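Side-chain contacts in polyketide synthase type I (Bacillus amyloliquefaciens, PDB 5KKU), which probably dehydrates carrier-bound beta-hydroxyacyl intermediates, this chain being the N-terminal double-hotdog dehydratase domain of a difficidin assembly-line synthase: residues Leu182-Gly185 with Phe186-Lys189; Asn127-Ala130 with Phe131-Ala135. One frame throughout, in Å; residues are numbered along the deposited sequence.

Contact 1. Residues Leu182-Gly185 with Phe186-Lys189; sequences LAEG and FREK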
loop_
_atom_site.group_PDB
_atom_site.type_symbol
_atom_site.label_atom_id
_atom_site.label_comp_id
_atom_site.label_asym_id
_atom_site.label_seq_id
_atom_site.Cartn_x
_atom_site.Cartn_y
_atom_site.Cartn_z
ATOM N N LEU A 182 1.928 17.663 -7.904
ATOM C CA LEU A 182 0.574 17.499 -7.417
ATOM C C LEU A 182 0.460 16.608 -6.176
ATOM O O LEU A 182 -0.110 16.994 -5.188
ATOM C CB LEU A 182 -0.316 16.952 -8.508
ATOM C CG LEU A 182 -1.705 16.581 -8.084
ATOM C CD1 LEU A 182 -2.498 17.845 -7.896
ATOM C CD2 LEU A 182 -2.354 15.720 -9.129
ATOM N N ALA A 183 1.046 15.424 -6.233
ATOM C CA ALA A 183 1.085 14.519 -5.116
ATOM C C ALA A 183 1.848 15.053 -3.950
ATOM O O ALA A 183 1.501 14.808 -2.840
ATOM C CB ALA A 183 1.650 13.199 -5.530
ATOM N N GLU A 184 2.857 15.843 -4.229
ATOM C CA GLU A 184 3.726 16.354 -3.211
ATOM C C GLU A 184 3.024 17.330 -2.305
ATOM O O GLU A 184 3.322 17.400 -1.151
ATOM C CB GLU A 184 4.972 16.952 -3.837
ATOM C CG GLU A 184 5.761 17.833 -2.932
ATOM C CD GLU A 184 6.167 17.152 -1.660
ATOM O OE1 GLU A 184 6.451 15.966 -1.695
ATOM O OE2 GLU A 184 6.151 17.814 -0.628
ATOM N N GLY A 185 2.059 18.059 -2.833
ATOM C CA GLY A 185 1.332 19.026 -2.064
ATOM C C GLY A 185 0.482 18.428 -0.958
ATOM O O GLY A 185 0.069 19.120 -0.104
ATOM N N PHE A 186 0.249 17.126 -0.995
ATOM C CA PHE A 186 -0.559 16.482 -0.005
ATOM C C PHE A 186 0.236 15.679 1.036
ATOM O O PHE A 186 -0.298 15.161 1.968
ATOM C CB PHE A 186 -1.553 15.572 -0.684
ATOM C CG PHE A 186 -2.595 16.279 -1.506
ATOM C CD1 PHE A 186 -3.756 16.725 -0.941
ATOM C CD2 PHE A 186 -2.422 16.444 -2.847
ATOM C CE1 PHE A 186 -4.702 17.343 -1.687
ATOM C CE2 PHE A 186 -3.369 17.036 -3.619
ATOM C CZ PHE A 186 -4.510 17.501 -3.036
ATOM N N ARG A 187 1.516 15.499 0.710
ATOM C CA ARG A 187 2.447 14.706 1.502
ATOM C C ARG A 187 2.345 15.105 2.944
ATOM O O ARG A 187 2.522 14.293 3.852
ATOM C CB ARG A 187 3.879 14.902 1.000
ATOM C CG ARG A 187 4.913 14.056 1.727
ATOM C CD ARG A 187 6.277 14.163 1.067
ATOM N NE ARG A 187 6.798 15.527 1.103
ATOM C CZ ARG A 187 7.240 16.128 2.203
ATOM N NH1 ARG A 187 7.226 15.486 3.364
ATOM N NH2 ARG A 187 7.696 17.372 2.144
ATOM N N GLU A 188 2.087 16.305 3.300
ATOM C CA GLU A 188 2.008 16.428 4.701
ATOM C C GLU A 188 0.569 16.285 5.128
ATOM O O GLU A 188 0.315 16.367 6.267
ATOM C CB GLU A 188 2.682 17.711 5.167
ATOM C CG GLU A 188 4.181 17.638 4.960
ATOM C CD GLU A 188 4.951 18.872 5.343
ATOM O OE1 GLU A 188 4.396 19.935 5.405
ATOM O OE2 GLU A 188 6.139 18.777 5.576
ATOM N N LYS A 189 -0.370 16.026 4.226
ATOM C CA LYS A 189 -1.712 15.992 4.748
ATOM C C LYS A 189 -2.047 14.586 5.131
ATOM O O LYS A 189 -2.926 14.334 5.889
ATOM C CB LYS A 189 -2.703 16.562 3.757
ATOM C CG LYS A 189 -2.594 18.059 3.625
ATOM C CD LYS A 189 -3.233 18.736 4.800
ATOM C CE LYS A 189 -2.971 20.218 4.847
ATOM N NZ LYS A 189 -2.778 20.804 3.518
#

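Contact 2. Residues Asn127-Ala130 with Phe131-Ala135; sequences NIEA and FMKNA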
loop_
_atom_site.group_PDB
_atom_site.type_symbol
_atom_site.label_atom_id
_atom_site.label_comp_id
_atom_site.label_asym_id
_atom_site.label_seq_id
_atom_site.Cartn_x
_atom_site.Cartn_y
_atom_site.Cartn_z
ATOM N N ASN A 127 23.508 2.940 4.215
ATOM C CA ASN A 127 24.154 4.006 3.511
ATOM C C ASN A 127 23.585 4.134 2.121
ATOM O O ASN A 127 23.994 3.435 1.240
ATOM C CB ASN A 127 25.670 3.818 3.448
ATOM C CG ASN A 127 26.408 5.085 3.083
ATOM O OD1 ASN A 127 26.065 5.794 2.180
ATOM N ND2 ASN A 127 27.424 5.357 3.813
ATOM N N ILE A 128 22.667 5.065 1.958
ATOM C CA ILE A 128 21.968 5.270 0.714
ATOM C C ILE A 128 22.924 5.602 -0.428
ATOM O O ILE A 128 22.844 4.969 -1.435
ATOM C CB ILE A 128 20.792 6.250 0.829
ATOM C CG1 ILE A 128 19.573 5.582 1.431
ATOM C CG2 ILE A 128 20.295 6.701 -0.518
ATOM C CD1 ILE A 128 19.731 5.221 2.842
ATOM N N GLU A 129 23.776 6.578 -0.237
ATOM C CA GLU A 129 24.747 6.965 -1.211
ATOM C C GLU A 129 25.654 5.832 -1.654
ATOM O O GLU A 129 25.882 5.675 -2.807
ATOM C CB GLU A 129 25.632 8.001 -0.620
ATOM C CG GLU A 129 25.290 9.437 -0.730
ATOM C CD GLU A 129 26.564 10.227 -0.539
ATOM O OE1 GLU A 129 26.762 10.806 0.514
ATOM O OE2 GLU A 129 27.416 10.197 -1.425
ATOM N N ALA A 130 26.167 5.102 -0.707
ATOM C CA ALA A 130 27.031 4.025 -1.014
ATOM C C ALA A 130 26.344 2.920 -1.791
ATOM O O ALA A 130 26.931 2.351 -2.631
ATOM C CB ALA A 130 27.680 3.490 0.232
ATOM N N PHE A 131 25.090 2.640 -1.460
ATOM C CA PHE A 131 24.295 1.649 -2.163
ATOM C C PHE A 131 24.139 2.030 -3.608
ATOM O O PHE A 131 24.309 1.231 -4.453
ATOM C CB PHE A 131 22.923 1.433 -1.535
ATOM C CG PHE A 131 22.246 0.174 -1.990
ATOM C CD1 PHE A 131 21.524 0.136 -3.151
ATOM C CD2 PHE A 131 22.341 -0.969 -1.258
ATOM C CE1 PHE A 131 20.942 -1.017 -3.587
ATOM C CE2 PHE A 131 21.750 -2.113 -1.668
ATOM C CZ PHE A 131 21.032 -2.141 -2.834
ATOM N N MET A 132 23.797 3.271 -3.861
ATOM C CA MET A 132 23.611 3.768 -5.217
ATOM C C MET A 132 24.870 3.766 -6.076
ATOM O O MET A 132 24.849 3.338 -7.185
ATOM C CB MET A 132 23.013 5.159 -5.211
ATOM C CG MET A 132 21.541 5.261 -4.878
ATOM S SD MET A 132 21.021 6.946 -4.577
ATOM C CE MET A 132 19.285 6.853 -4.759
ATOM N N LYS A 133 25.980 4.237 -5.520
ATOM C CA LYS A 133 27.240 4.333 -6.219
ATOM C C LYS A 133 27.891 3.010 -6.463
ATOM O O LYS A 133 28.621 2.864 -7.348
ATOM C CB LYS A 133 28.199 5.252 -5.500
ATOM C CG LYS A 133 27.792 6.695 -5.543
ATOM C CD LYS A 133 28.637 7.592 -4.697
ATOM C CE LYS A 133 28.478 9.016 -5.123
ATOM N NZ LYS A 133 28.824 9.970 -4.050
ATOM N N ASN A 134 27.559 2.037 -5.662
ATOM C CA ASN A 134 28.130 0.749 -5.821
ATOM C C ASN A 134 27.163 -0.314 -6.308
ATOM O O ASN A 134 27.429 -1.445 -6.262
ATOM C CB ASN A 134 28.815 0.373 -4.549
ATOM C CG ASN A 134 29.872 1.358 -4.153
ATOM O OD1 ASN A 134 30.700 1.720 -4.908
ATOM N ND2 ASN A 134 29.831 1.764 -2.962
ATOM N N ALA A 135 26.055 0.261 -6.698
ATOM C CA ALA A 135 25.140 -0.305 -7.545
ATOM C C ALA A 135 25.768 -0.717 -8.828
ATOM O O ALA A 135 26.590 -0.278 -9.510
ATOM C CB ALA A 135 23.866 0.481 -7.732
#

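Contact 1. Residues Leu182-Gly185 with Phe186-Lys189
The guanidinium of R187 meets the carboxylate of E184 edge-on: E184 OE1 lies at the guanidinium edge, 1° from that plane, while the two flat groups are turned 35° apart. The other flat group, the F186 ring, has the carbonyl oxygens of L182 and A183 at its edge near the ring plane; F186 CD2 comes to 3.3 Å from L182 O. R187 NE lies 2.9 Å from E184 OE1 and approaches the syn lone pair of that oxygen. OE2 accepts two weak bonds, from NE and NH2, so the salt bridge spreads over both oxygens. The two side chains run side by side, CG anti to the backbone N in both E184 (chi1 164°) and R187, and bends at chi2 in E184 and at chi3 in R187 bring their ends together. The backbone from E184 to R187 is a type I beta turn, marked by the bond from R187 N to E184 O at 3.2 Å. F186 N bonds A183 O, also at 3.2 Å, and H193 NE2 is a second donor to that oxygen. R187 NH1 reaches F233 O, and both charged side chains touch K235, joining the chain that follows helix 181-184 to the loop before strand 236-248.

Contact 2. Residues Asn127-Ala130 with Phe131-Ala135
N-terminal capping and i to i+4 pairing define helix 128-133, in which N127 is the N-cap residue and its backbone O accepts from F131 N at 3.0 Å. The N127 side chain adds the capping bond: OD1 accepts from A130 N at 3.0 Å, nearly straight at 164°, with the donor 49° above the amide carbonyl plane. With CG anti to the backbone N (chi1 -163°), the amide folds back over the first turn. The next two bonds, M132 N to I128 O and K133 N to E129 O, are each 3.1 Å long, the spacing expected of an alpha helix.

The short helix packs against the beta strands of the C-terminal half of the dehydratase, and its side chains divide accordingly. I128 and M132 run side by side in the same direction, I128 CG2 standing 4.1 Å from M132 SD, and both touch Y238 of strand 236-248. F131 goes to Y166 and L168 of strand 162-168 and to L174 of strand 172-178. On the exposed side, E129 and K133 also lie alongside each other. The extended lysine brings K133 NZ to 3.0 Å from E129 OE2, meeting that oxygen nearly along its C-O axis in a salt bridge. At the C-terminal end N134 N bonds A130 O at 3.1 Å.

Contact 2 comes first along the chain and closes before contact 1 opens; their centres are 27 Å apart, and the nearest atoms, about 16 Å apart, do not touch. Among the elements that intervene in sequence, strands 137-140, 162-168 and 172-178 pair antiparallel in that order. Strand 172-178 leads on towards helix 181-184 of contact 1, whereas residues of 162-168 and 172-178 receive the side chains of contact 2. Contact 1 lies in the predicted C-terminal hotdog region, the A183 side chain about 11 Å from that of D198, the predicted proton donor. Contact 2, farther from the chain centre, is peripheral packing away from the predicted active site.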